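Local coordinates for protein dehydrogenase (Thermotoga maritima, PDB 3EZY) that catalyses the NAD(+)-dependent oxidation of myo-inositol to scyllo-inosose and probably serves in a myo-inositol degradation pathway, at residues A[58-63]-A[81-86]; A[28-33]-A[63-68]; A[15-20]-A[69-74]; A[92-97]-A[286-291]. All blocks are in the same frame, centred on the assembly; numbering follows the deposited sequence. Where two conformers were deposited one is given.

Contact 1. Residues A[58-63]-A[81-86]; sequences ELIEDP and VIACAK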
loop_
_atom_site.group_PDB
_atom_site.type_symbol
_atom_site.label_atom_id
_atom_site.label_comp_id
_atom_site.label_asym_id
_atom_site.label_seq_id
_atom_site.Cartn_x
_atom_site.Cartn_y
_atom_site.Cartn_z
ATOM N N GLU A 58 19.143 4.383 -49.450
ATOM C CA GLU A 58 18.532 5.568 -50.039
ATOM C C GLU A 58 17.998 6.533 -48.968
ATOM O O GLU A 58 18.061 7.757 -49.123
ATOM C CB GLU A 58 17.413 5.178 -50.998
ATOM C CG GLU A 58 17.858 4.269 -52.155
ATOM C CD GLU A 58 19.008 4.850 -52.982
ATOM O OE1 GLU A 58 19.319 6.050 -52.836
ATOM O OE2 GLU A 58 19.609 4.096 -53.788
ATOM N N LEU A 59 17.427 6.000 -47.887
ATOM C CA LEU A 59 17.000 6.881 -46.799
ATOM C C LEU A 59 18.210 7.610 -46.169
ATOM O O LEU A 59 18.222 8.840 -45.952
ATOM C CB LEU A 59 16.193 6.073 -45.731
ATOM C CG LEU A 59 15.656 6.900 -44.539
ATOM C CD1 LEU A 59 14.321 6.351 -43.976
ATOM C CD2 LEU A 59 16.718 7.051 -43.415
ATOM N N ILE A 60 19.223 6.850 -45.815
ATOM C CA ILE A 60 20.404 7.422 -45.187
ATOM C C ILE A 60 21.097 8.489 -46.052
ATOM O O ILE A 60 21.616 9.475 -45.529
ATOM C CB ILE A 60 21.389 6.290 -44.835
ATOM C CG1 ILE A 60 20.802 5.463 -43.675
ATOM C CG2 ILE A 60 22.794 6.846 -44.560
ATOM C CD1 ILE A 60 21.348 4.072 -43.577
ATOM N N GLU A 61 21.110 8.289 -47.368
ATOM C CA GLU A 61 21.803 9.219 -48.298
ATOM C C GLU A 61 20.934 10.420 -48.689
ATOM O O GLU A 61 21.430 11.415 -49.214
ATOM C CB GLU A 61 22.321 8.444 -49.529
ATOM C CG GLU A 61 23.454 7.440 -49.194
ATOM C CD GLU A 61 23.573 6.300 -50.209
ATOM O OE1 GLU A 61 23.223 6.502 -51.390
ATOM O OE2 GLU A 61 24.022 5.196 -49.839
ATOM N N ASP A 62 19.633 10.347 -48.400
ATOM C CA ASP A 62 18.752 11.494 -48.640
ATOM C C ASP A 62 19.261 12.744 -47.933
ATOM O O ASP A 62 19.383 12.744 -46.710
ATOM C CB ASP A 62 17.348 11.159 -48.131
ATOM C CG ASP A 62 16.300 12.188 -48.563
ATOM O OD1 ASP A 62 16.596 13.402 -48.582
ATOM O OD2 ASP A 62 15.163 11.773 -48.873
ATOM N N PRO A 63 19.547 13.840 -48.692
ATOM C CA PRO A 63 20.172 14.984 -48.054
ATOM C C PRO A 63 19.266 15.720 -47.128
ATOM O O PRO A 63 19.742 16.512 -46.353
ATOM C CB PRO A 63 20.558 15.896 -49.237
ATOM C CG PRO A 63 19.670 15.444 -50.354
ATOM C CD PRO A 63 19.596 13.964 -50.162
ATOM N N VAL A 81 24.310 1.425 -39.303
ATOM C CA VAL A 81 24.912 2.486 -38.476
ATOM C C VAL A 81 26.251 2.961 -39.107
ATOM O O VAL A 81 26.584 4.144 -39.080
ATOM C CB VAL A 81 25.137 2.000 -37.029
ATOM C CG1 VAL A 81 26.155 2.946 -36.292
ATOM C CG2 VAL A 81 23.802 1.939 -36.268
ATOM N N ILE A 82 27.030 2.033 -39.648
ATOM C CA ILE A 82 28.294 2.467 -40.298
ATOM C C ILE A 82 28.025 3.318 -41.555
ATOM O O ILE A 82 28.701 4.321 -41.808
ATOM C CB ILE A 82 29.224 1.267 -40.605
ATOM C CG1 ILE A 82 29.672 0.624 -39.294
ATOM C CG2 ILE A 82 30.449 1.732 -41.479
ATOM C CD1 ILE A 82 30.356 -0.686 -39.456
ATOM N N ALA A 83 27.007 2.931 -42.307
ATOM C CA ALA A 83 26.488 3.709 -43.420
ATOM C C ALA A 83 26.016 5.114 -42.992
ATOM O O ALA A 83 26.281 6.107 -43.690
ATOM C CB ALA A 83 25.317 2.926 -44.100
ATOM N N CYS A 84 25.330 5.252 -41.854
ATOM C CA CYS A 84 25.047 6.621 -41.376
ATOM C C CYS A 84 26.346 7.405 -41.122
ATOM O O CYS A 84 26.409 8.607 -41.386
ATOM C CB CYS A 84 24.205 6.641 -40.084
ATOM S SG CYS A 84 22.572 5.920 -40.243
ATOM N N ALA A 85 27.355 6.779 -40.532
ATOM C CA ALA A 85 28.579 7.548 -40.236
ATOM C C ALA A 85 29.239 8.035 -41.556
ATOM O O ALA A 85 29.630 9.193 -41.681
ATOM C CB ALA A 85 29.568 6.722 -39.411
ATOM N N LYS A 86 29.277 7.164 -42.553
ATOM C CA LYS A 86 29.861 7.502 -43.862
ATOM C C LYS A 86 29.039 8.585 -44.531
ATOM O O LYS A 86 29.575 9.400 -45.274
ATOM C CB LYS A 86 29.956 6.250 -44.736
ATOM C CG LYS A 86 30.772 5.107 -44.103
ATOM C CD LYS A 86 32.264 5.457 -44.015
ATOM C CE LYS A 86 33.161 4.247 -43.711
ATOM N NZ LYS A 86 32.637 2.976 -44.317
#
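Ile-60 carries this helix-to-helix contact, meeting Ala-83 and Cys-84 of 81-86. One residue before it, Leu-59 turns to the sheet instead, packing on Ala-31, Ser-33 and Tyr-53. The CA atoms of Ile-60 and Cys-84 are 6.1 Å apart, the nearest such pair, which shows how closely the helices approach here. The Ile-60 branches divide the work. CG2, anti to the backbone N (chi1 -70° for CG1), lies 3.7 Å from Ala-83 O and also rests against Cys-84 CA. CG1 runs alongside the sulfur, 3.9 Å from Cys-84 SG, and CD1 carries on to Ala-83 CB at 4.2 Å. No hydrogen bond crosses; the touching is van der Waals, including CG2 against the Ala-83 carbonyl oxygen. With an alanine here, both branches would be gone, and a gap would probably open beside Cys-84 SG and Ala-83 CB. Farther along, Asp-62 is the first residue to leave helical geometry; Lys-89 NZ bonds to Ile-60 O and Asp-62 O at this helix end, while Tyr-53 OH bonds to Asp-62 OD2. Helices 56-61 and 77-86 thus lie side by side on one face of the parallel sheet, as connecting helices do in a Rossmann fold.

Contact 2. Residues A[28-33]-A[63-68]; sequences ILYAIS and PNVDAV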
loop_
_atom_site.group_PDB
_atom_site.type_symbol
_atom_site.label_atom_id
_atom_site.label_comp_id
_atom_site.label_asym_id
_atom_site.label_seq_id
_atom_site.Cartn_x
_atom_site.Cartn_y
_atom_site.Cartn_z
ATOM N N ILE A 28 10.649 16.429 -37.254
ATOM C CA ILE A 28 9.582 15.799 -38.029
ATOM C C ILE A 28 9.972 14.487 -38.649
ATOM O O ILE A 28 11.125 14.263 -39.002
ATOM C CB ILE A 28 8.953 16.665 -39.164
ATOM C CG1 ILE A 28 9.947 16.926 -40.303
ATOM C CG2 ILE A 28 8.264 17.941 -38.625
ATOM C CD1 ILE A 28 9.264 16.953 -41.637
ATOM N N LEU A 29 8.967 13.649 -38.807
ATOM C CA LEU A 29 9.113 12.403 -39.539
ATOM C C LEU A 29 9.126 12.717 -41.035
ATOM O O LEU A 29 8.086 13.001 -41.606
ATOM C CB LEU A 29 7.937 11.487 -39.249
ATOM C CG LEU A 29 7.983 10.117 -39.941
ATOM C CD1 LEU A 29 9.227 9.304 -39.528
ATOM C CD2 LEU A 29 6.744 9.385 -39.553
ATOM N N TYR A 30 10.303 12.646 -41.651
ATOM C CA TYR A 30 10.451 13.011 -43.053
ATOM C C TYR A 30 10.460 11.791 -43.950
ATOM O O TYR A 30 9.970 11.853 -45.081
ATOM C CB TYR A 30 11.729 13.826 -43.273
ATOM C CG TYR A 30 12.068 14.060 -44.726
ATOM C CD1 TYR A 30 11.478 15.091 -45.433
ATOM C CD2 TYR A 30 12.972 13.251 -45.391
ATOM C CE1 TYR A 30 11.775 15.314 -46.759
ATOM C CE2 TYR A 30 13.274 13.462 -46.715
ATOM C CZ TYR A 30 12.675 14.501 -47.390
ATOM O OH TYR A 30 12.982 14.733 -48.723
ATOM N N ALA A 31 11.073 10.708 -43.482
ATOM C CA ALA A 31 11.215 9.500 -44.308
ATOM C C ALA A 31 11.062 8.232 -43.499
ATOM O O ALA A 31 11.449 8.170 -42.339
ATOM C CB ALA A 31 12.574 9.483 -45.034
ATOM N N ILE A 32 10.519 7.207 -44.139
ATOM C CA ILE A 32 10.462 5.897 -43.535
ATOM C C ILE A 32 11.005 4.869 -44.511
ATOM O O ILE A 32 11.026 5.092 -45.737
ATOM C CB ILE A 32 9.004 5.513 -43.116
ATOM C CG1 ILE A 32 8.012 5.659 -44.309
ATOM C CG2 ILE A 32 8.585 6.293 -41.886
ATOM C CD1 ILE A 32 6.627 5.105 -44.019
ATOM N N SER A 33 11.456 3.743 -43.980
ATOM C CA SER A 33 11.957 2.688 -44.829
ATOM C C SER A 33 11.597 1.380 -44.157
ATOM O O SER A 33 11.646 1.277 -42.926
ATOM C CB SER A 33 13.480 2.777 -45.017
ATOM O OG SER A 33 13.986 1.636 -45.695
ATOM N N PRO A 63 19.547 13.840 -48.692
ATOM C CA PRO A 63 20.172 14.984 -48.054
ATOM C C PRO A 63 19.266 15.720 -47.128
ATOM O O PRO A 63 19.742 16.512 -46.353
ATOM C CB PRO A 63 20.558 15.896 -49.237
ATOM C CG PRO A 63 19.670 15.444 -50.354
ATOM C CD PRO A 63 19.596 13.964 -50.162
ATOM N N ASN A 64 17.966 15.477 -47.191
ATOM C CA ASN A 64 17.054 16.176 -46.323
ATOM C C ASN A 64 17.069 15.516 -44.933
ATOM O O ASN A 64 16.642 16.113 -43.957
ATOM C CB ASN A 64 15.625 16.120 -46.909
ATOM C CG ASN A 64 15.456 17.009 -48.130
ATOM O OD1 ASN A 64 15.926 18.130 -48.129
ATOM N ND2 ASN A 64 14.778 16.516 -49.156
ATOM N N VAL A 65 17.532 14.274 -44.866
ATOM C CA VAL A 65 17.535 13.518 -43.586
ATOM C C VAL A 65 18.690 13.922 -42.658
ATOM O O VAL A 65 19.834 13.746 -42.999
ATOM C CB VAL A 65 17.596 11.985 -43.844
ATOM C CG1 VAL A 65 17.818 11.197 -42.510
ATOM C CG2 VAL A 65 16.323 11.495 -44.559
ATOM N N ASP A 66 18.385 14.462 -41.482
ATOM C CA ASP A 66 19.435 14.976 -40.565
ATOM C C ASP A 66 19.939 13.902 -39.554
ATOM O O ASP A 66 21.104 13.909 -39.123
ATOM C CB ASP A 66 18.896 16.188 -39.796
ATOM C CG ASP A 66 18.488 17.317 -40.715
ATOM O OD1 ASP A 66 19.337 17.659 -41.570
ATOM O OD2 ASP A 66 17.351 17.855 -40.598
ATOM N N ALA A 67 19.047 12.978 -39.198
ATOM C CA ALA A 67 19.334 11.968 -38.189
ATOM C C ALA A 67 18.469 10.759 -38.496
ATOM O O ALA A 67 17.416 10.869 -39.111
ATOM C CB ALA A 67 19.040 12.535 -36.776
ATOM N N VAL A 68 18.938 9.587 -38.110
ATOM C CA VAL A 68 18.294 8.354 -38.500
ATOM C C VAL A 68 18.028 7.487 -37.274
ATOM O O VAL A 68 18.896 7.365 -36.399
ATOM C CB VAL A 68 19.229 7.572 -39.447
ATOM C CG1 VAL A 68 18.617 6.253 -39.846
ATOM C CG2 VAL A 68 19.548 8.398 -40.698
#
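The phenol ring of Tyr-30 has Asn-64 over one face: CB of Asn-64 stands 3.8 Å from the ring centroid in a CH-pi contact. Val-65 CG2 approaches the ring obliquely, 3.9 Å from Tyr-30 CD2. The amide of Asn-64 does not stack on the ring, since the two planes are 72° apart; it stands up from the phenol end, where Asn-64 ND2 donates a hydrogen bond to Tyr-30 OH at 2.6 Å. That bond is bent, with an angle of 141° at the hydrogen, and the hydroxyl oxygen lies somewhat off the amide plane. One residue therefore holds the tyrosine twice, by its methylene over the face and by its amide at the hydroxyl, which would restrict how far the ring can turn. These residues belong to a Rossmann fold, in which strands 27-33 and 67-70 are not neighbours but flank strand 3-8; Asn-64 and Val-65 sit in the loop that delivers the chain from helix 56-61 into strand 67-70. Backbone bonds from Tyr-30 to Ile-5 and Lys-51 keep it within the sheet. Its psi of -37° departs from extended geometry, which probably explains why two consecutive residues, Tyr-30 and Ala-31, both turn toward 63-68; Ala-31 CB lies 4.3 Å from Val-65 CG2. The valine methyl thus touches both Ala-31 CB and the tyrosine ring. On the loop side, Asp-62 OD1 accepts the backbone N of Asn-64, an Asx turn that helps set the start of 63-68.

Contact 3. Residues A[15-20]-A[69-74]; sequences TIHAEN and LVCSST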
loop_
_atom_site.group_PDB
_atom_site.type_symbol
_atom_site.label_atom_id
_atom_site.label_comp_id
_atom_site.label_asym_id
_atom_site.label_seq_id
_atom_site.Cartn_x
_atom_site.Cartn_y
_atom_site.Cartn_z
ATOM N N THR A 15 7.641 1.622 -35.331
ATOM C CA THR A 15 6.325 2.254 -35.457
ATOM C C THR A 15 6.011 3.224 -34.316
ATOM O O THR A 15 5.549 4.343 -34.551
ATOM C CB THR A 15 5.217 1.186 -35.578
ATOM O OG1 THR A 15 5.478 0.387 -36.744
ATOM C CG2 THR A 15 3.831 1.858 -35.676
ATOM N N ILE A 16 6.265 2.810 -33.077
ATOM C CA ILE A 16 6.164 3.694 -31.933
ATOM C C ILE A 16 6.957 4.980 -32.119
ATOM O O ILE A 16 6.432 6.083 -31.893
ATOM C CB ILE A 16 6.565 2.959 -30.630
ATOM C CG1 ILE A 16 5.487 1.917 -30.305
ATOM C CG2 ILE A 16 6.742 3.966 -29.447
ATOM C CD1 ILE A 16 5.892 0.890 -29.203
ATOM N N HIS A 17 8.228 4.871 -32.497
ATOM C CA HIS A 17 9.069 6.097 -32.676
ATOM C C HIS A 17 8.465 7.026 -33.761
ATOM O O HIS A 17 8.353 8.256 -33.572
ATOM C CB HIS A 17 10.511 5.709 -33.055
ATOM C CG HIS A 17 11.293 5.103 -31.933
ATOM N ND1 HIS A 17 11.423 5.713 -30.702
ATOM C CD2 HIS A 17 12.043 3.969 -31.876
ATOM C CE1 HIS A 17 12.209 4.974 -29.931
ATOM N NE2 HIS A 17 12.600 3.914 -30.626
ATOM N N ALA A 18 8.066 6.430 -34.889
ATOM C CA ALA A 18 7.533 7.195 -36.032
ATOM C C ALA A 18 6.263 7.956 -35.626
ATOM O O ALA A 18 6.086 9.109 -36.005
ATOM C CB ALA A 18 7.201 6.255 -37.192
ATOM N N GLU A 19 5.380 7.289 -34.877
ATOM C CA GLU A 19 4.153 7.916 -34.364
ATOM C C GLU A 19 4.453 8.987 -33.320
ATOM O O GLU A 19 3.823 10.049 -33.347
ATOM C CB GLU A 19 3.159 6.854 -33.863
ATOM C CG GLU A 19 2.477 6.122 -35.067
ATOM C CD GLU A 19 1.733 4.849 -34.689
ATOM O OE1 GLU A 19 1.646 4.530 -33.475
ATOM O OE2 GLU A 19 1.251 4.150 -35.627
ATOM N N ASN A 20 5.438 8.752 -32.448
ATOM C CA ASN A 20 5.832 9.732 -31.417
ATOM C C ASN A 20 6.379 11.029 -32.000
ATOM O O ASN A 20 6.324 12.075 -31.364
ATOM C CB ASN A 20 6.856 9.148 -30.418
ATOM C CG ASN A 20 6.200 8.242 -29.345
ATOM O OD1 ASN A 20 4.991 8.220 -29.208
ATOM N ND2 ASN A 20 7.009 7.512 -28.592
ATOM N N LEU A 69 16.846 6.863 -37.225
ATOM C CA LEU A 69 16.550 5.839 -36.208
ATOM C C LEU A 69 16.631 4.469 -36.849
ATOM O O LEU A 69 15.780 4.112 -37.675
ATOM C CB LEU A 69 15.151 6.030 -35.598
ATOM C CG LEU A 69 14.752 7.444 -35.153
ATOM C CD1 LEU A 69 13.416 7.474 -34.360
ATOM C CD2 LEU A 69 15.827 8.166 -34.315
ATOM N N VAL A 70 17.659 3.698 -36.492
ATOM C CA VAL A 70 17.821 2.329 -36.998
ATOM C C VAL A 70 17.021 1.356 -36.103
ATOM O O VAL A 70 17.418 1.076 -34.956
ATOM C CB VAL A 70 19.323 1.915 -37.063
ATOM C CG1 VAL A 70 19.473 0.470 -37.468
ATOM C CG2 VAL A 70 20.122 2.881 -37.998
ATOM N N CYS A 71 15.908 0.824 -36.636
ATOM C CA CYS A 71 15.005 -0.027 -35.855
ATOM C C CYS A 71 14.696 -1.282 -36.633
ATOM O O CYS A 71 13.621 -1.836 -36.520
ATOM C CB CYS A 71 13.677 0.706 -35.578
ATOM S SG CYS A 71 13.829 2.366 -34.863
ATOM N N SER A 72 15.642 -1.712 -37.449
ATOM C CA SER A 72 15.439 -2.868 -38.306
ATOM C C SER A 72 16.032 -4.063 -37.566
ATOM O O SER A 72 16.517 -3.929 -36.441
ATOM C CB SER A 72 16.202 -2.639 -39.600
ATOM O OG SER A 72 17.515 -2.212 -39.248
ATOM N N SER A 73 16.026 -5.229 -38.191
ATOM C CA SER A 73 16.547 -6.419 -37.518
ATOM C C SER A 73 18.002 -6.229 -37.080
ATOM O O SER A 73 18.773 -5.495 -37.700
ATOM C CB SER A 73 16.381 -7.659 -38.391
ATOM O OG SER A 73 17.260 -7.538 -39.489
ATOM N N THR A 74 18.336 -6.873 -35.968
ATOM C CA THR A 74 19.625 -6.729 -35.288
ATOM C C THR A 74 20.782 -7.021 -36.212
ATOM O O THR A 74 21.803 -6.338 -36.161
ATOM C CB THR A 74 19.712 -7.673 -34.054
ATOM O OG1 THR A 74 18.585 -7.422 -33.195
ATOM C CG2 THR A 74 20.998 -7.472 -33.268
#
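His-17 projects from helix 12-20 toward strand 67-70 and meets Leu-69 and Cys-71 with different parts of its side chain. The leucine takes the root: Leu-69 CD1 lies 3.6 Å from His-17 CB and 4.0 Å from His-17 CG, the two side chains crossing at a slant, so the methyl presses where the ring joins its methylene. The cysteine takes the ring, with Cys-71 SG 3.8 Å from His-17 CD2. Measured to the centroid of the His-17 ring, Cys-71 SG is 4.9 Å away and 71° off the ring normal, an oblique sulfur-aromatic approach. Both partners come from the same strand side: Leu-69 and Cys-71 point to helix 12-20, whereas Val-70 between them turns to the other face of the sheet and packs on His-77 and Leu-80. This is the helix-on-sheet packing of a Rossmann fold, helix 12-20 following strand 3-8 through a glycine-rich turn. Gly-9, Gly-11 and Gly-14 fit the GxGxxG pattern consistent with NAD binding, and Cys-71, where the chain leaves the strand, touches these residues. A chi1 of -72° puts CG of His-17 beside its backbone N, anti to the carbonyl carbon, and brings the ring to Cys-71 SG. His-17 NE2 finds a polar mate in Glu-94 OE1 on the next strand, to which it is hydrogen-bonded. Phe-92 meets the imidazole edge-to-face, and the Tyr-285 ring also meets it, the planes about 80° apart.

Contact 4. Residues A[92-97]-A[286-291]; sequences FCEKPL and LEELKT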
loop_
_atom_site.group_PDB
_atom_site.type_symbol
_atom_site.label_atom_id
_atom_site.label_comp_id
_atom_site.label_asym_id
_atom_site.label_seq_id
_atom_site.Cartn_x
_atom_site.Cartn_y
_atom_site.Cartn_z
ATOM N N PHE A 92 20.565 6.973 -34.072
ATOM C CA PHE A 92 20.026 6.280 -32.891
ATOM C C PHE A 92 19.828 4.842 -33.319
ATOM O O PHE A 92 19.284 4.588 -34.415
ATOM C CB PHE A 92 18.701 6.938 -32.469
ATOM C CG PHE A 92 17.872 6.138 -31.473
ATOM C CD1 PHE A 92 17.882 6.460 -30.115
ATOM C CD2 PHE A 92 17.070 5.075 -31.902
ATOM C CE1 PHE A 92 17.106 5.697 -29.177
ATOM C CE2 PHE A 92 16.283 4.338 -31.001
ATOM C CZ PHE A 92 16.313 4.645 -29.626
ATOM N N CYS A 93 20.303 3.888 -32.507
ATOM C CA CYS A 93 20.142 2.472 -32.816
ATOM C C CYS A 93 19.384 1.746 -31.701
ATOM O O CYS A 93 19.814 1.742 -30.533
ATOM C CB CYS A 93 21.521 1.798 -33.021
ATOM S SG CYS A 93 21.456 0.123 -33.683
ATOM N N GLU A 94 18.300 1.075 -32.073
ATOM C CA GLU A 94 17.553 0.274 -31.119
ATOM C C GLU A 94 18.458 -0.794 -30.499
ATOM O O GLU A 94 19.463 -1.233 -31.119
ATOM C CB GLU A 94 16.328 -0.400 -31.799
ATOM C CG GLU A 94 15.003 0.362 -31.568
ATOM C CD GLU A 94 14.785 0.669 -30.074
ATOM O OE1 GLU A 94 14.425 1.812 -29.716
ATOM O OE2 GLU A 94 14.987 -0.246 -29.247
ATOM N N LYS A 95 18.111 -1.201 -29.280
ATOM C CA LYS A 95 18.701 -2.336 -28.619
ATOM C C LYS A 95 18.469 -3.584 -29.457
ATOM O O LYS A 95 17.388 -3.739 -30.046
ATOM C CB LYS A 95 18.019 -2.529 -27.232
ATOM C CG LYS A 95 18.115 -3.980 -26.661
ATOM C CD LYS A 95 17.027 -4.939 -27.168
ATOM C CE LYS A 95 16.983 -6.213 -26.351
ATOM N NZ LYS A 95 16.393 -7.374 -27.097
ATOM N N PRO A 96 19.475 -4.496 -29.519
ATOM C CA PRO A 96 20.846 -4.287 -29.096
ATOM C C PRO A 96 21.616 -3.763 -30.302
ATOM O O PRO A 96 21.217 -4.024 -31.443
ATOM C CB PRO A 96 21.321 -5.698 -28.797
ATOM C CG PRO A 96 20.663 -6.485 -29.848
ATOM C CD PRO A 96 19.250 -5.884 -29.942
ATOM N N LEU A 97 22.688 -3.023 -30.053
ATOM C CA LEU A 97 23.553 -2.528 -31.121
ATOM C C LEU A 97 23.901 -3.653 -32.074
ATOM O O LEU A 97 23.643 -3.574 -33.268
ATOM C CB LEU A 97 24.838 -1.983 -30.512
ATOM C CG LEU A 97 24.769 -0.590 -29.914
ATOM C CD1 LEU A 97 26.205 -0.145 -29.597
ATOM C CD2 LEU A 97 24.101 0.359 -30.899
ATOM N N LEU A 286 8.911 7.775 -25.812
ATOM C CA LEU A 286 8.720 9.163 -26.168
ATOM C C LEU A 286 9.846 9.987 -25.539
ATOM O O LEU A 286 10.448 10.841 -26.198
ATOM C CB LEU A 286 7.388 9.664 -25.613
ATOM C CG LEU A 286 7.214 11.169 -25.796
ATOM C CD1 LEU A 286 7.081 11.539 -27.307
ATOM C CD2 LEU A 286 6.004 11.688 -24.994
ATOM N N GLU A 287 10.104 9.754 -24.257
ATOM C CA GLU A 287 11.106 10.556 -23.543
ATOM C C GLU A 287 12.546 10.298 -24.018
ATOM O O GLU A 287 13.405 11.218 -24.043
ATOM C CB GLU A 287 11.017 10.256 -22.058
ATOM C CG GLU A 287 11.975 11.082 -21.209
ATOM C CD GLU A 287 11.480 12.526 -20.978
ATOM O OE1 GLU A 287 10.373 12.919 -21.487
ATOM O OE2 GLU A 287 12.221 13.261 -20.279
ATOM N N GLU A 288 12.814 9.039 -24.350
ATOM C CA GLU A 288 14.110 8.650 -24.936
ATOM C C GLU A 288 14.377 9.408 -26.250
ATOM O O GLU A 288 15.473 9.919 -26.498
ATOM C CB GLU A 288 14.125 7.153 -25.202
ATOM C CG GLU A 288 15.424 6.700 -25.832
ATOM C CD GLU A 288 15.414 5.261 -26.152
ATOM O OE1 GLU A 288 14.423 4.778 -26.741
ATOM O OE2 GLU A 288 16.390 4.594 -25.795
ATOM N N LEU A 289 13.367 9.469 -27.101
ATOM C CA LEU A 289 13.492 10.108 -28.420
ATOM C C LEU A 289 13.627 11.636 -28.327
ATOM O O LEU A 289 14.453 12.252 -29.041
ATOM C CB LEU A 289 12.314 9.723 -29.313
ATOM C CG LEU A 289 12.254 10.378 -30.718
ATOM C CD1 LEU A 289 13.586 10.219 -31.358
ATOM C CD2 LEU A 289 11.207 9.740 -31.618
ATOM N N LYS A 290 12.841 12.266 -27.452
ATOM C CA LYS A 290 13.033 13.702 -27.216
ATOM C C LYS A 290 14.480 13.993 -26.790
ATOM O O LYS A 290 15.026 15.052 -27.118
ATOM C CB LYS A 290 12.065 14.224 -26.137
ATOM C CG LYS A 290 10.605 14.082 -26.481
ATOM C CD LYS A 290 9.771 14.822 -25.403
ATOM C CE LYS A 290 8.250 14.702 -25.664
ATOM N NZ LYS A 290 7.469 14.835 -24.343
ATOM N N THR A 291 15.076 13.072 -26.034
ATOM C CA THR A 291 16.432 13.277 -25.515
ATOM C C THR A 291 17.456 13.187 -26.646
ATOM O O THR A 291 18.360 14.023 -26.726
ATOM C CB THR A 291 16.813 12.275 -24.379
ATOM O OG1 THR A 291 15.836 12.356 -23.332
ATOM C CG2 THR A 291 18.199 12.586 -23.794
#
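The strand bearing Phe-92 and the helix bearing Glu-288 keep their backbones well apart, 8.8 Å between Phe-92 CA and Leu-289 CA at the nearest pair, which leaves long side chains to bridge the space. Glu-288 does so with an extended chain, its CG anti to the backbone N (chi1 179°), bringing the carboxylate to the edge of the Phe-92 ring. There Glu-288 CD lies in the ring plane, 3.5 Å from Phe-92 CE1. The carboxylate is turned 84° from the ring, so its oxygens sit on opposite sides of the ring plane: OE1 of Glu-288 is 3.5 Å from Phe-92 CZ, and OE2 of Glu-288 is 3.6 Å from Phe-92 CE1. Carboxylate oxygens thus face the ring's C-H rim rather than its electron-rich face, which is likely to be mildly favourable electrostatically. Near the same rim, Glu-94 OE1 comes within 4.2 Å of Glu-288 OE1; this like-charged approach is probably eased by His-17, whose NE2 is hydrogen-bonded to Glu-94 OE1. Replacing Glu-288 by an alanine would probably open a gap at the Phe-92 edge and leave CE1 and CZ without their carboxylate neighbour. Following Glu-94 in the chain, Lys-95 reaches away to a salt bridge with Asp-172, and the peptide before Pro-96 is cis. Glu-94, Lys-95 and Pro-96 form the EKP signature of the Gfo/Idh/MocA dehydrogenases, here in the region of Rossmann strand 90-94 and the loop after it, backed by helix 277-298 from much later in the chain.

How the contacts relate
Contacts 1 and 3 occupy opposite faces of the parallel sheet: at strand 67-70, Val-70 CG2 meets Val-81 CG2 at 4.2 Å on the face of contact 1, while its neighbours serve contact 3. Contacts 1 and 2, centres about 10 Å apart, share Pro-63 and touch where Leu-59 CD1 lies 3.7 Å from Ala-31 CB. The closest pair is contacts 3 and 4, about 9 Å between centres, joined by His-17 NE2 to Glu-94 OE1 at 2.9 Å and by backbone pairing of strands 67-70 and 90-94. These two lie near the glycine-rich turn, probably beside the NAD site; contact 1 is about 18 Å from contact 4, centre to centre.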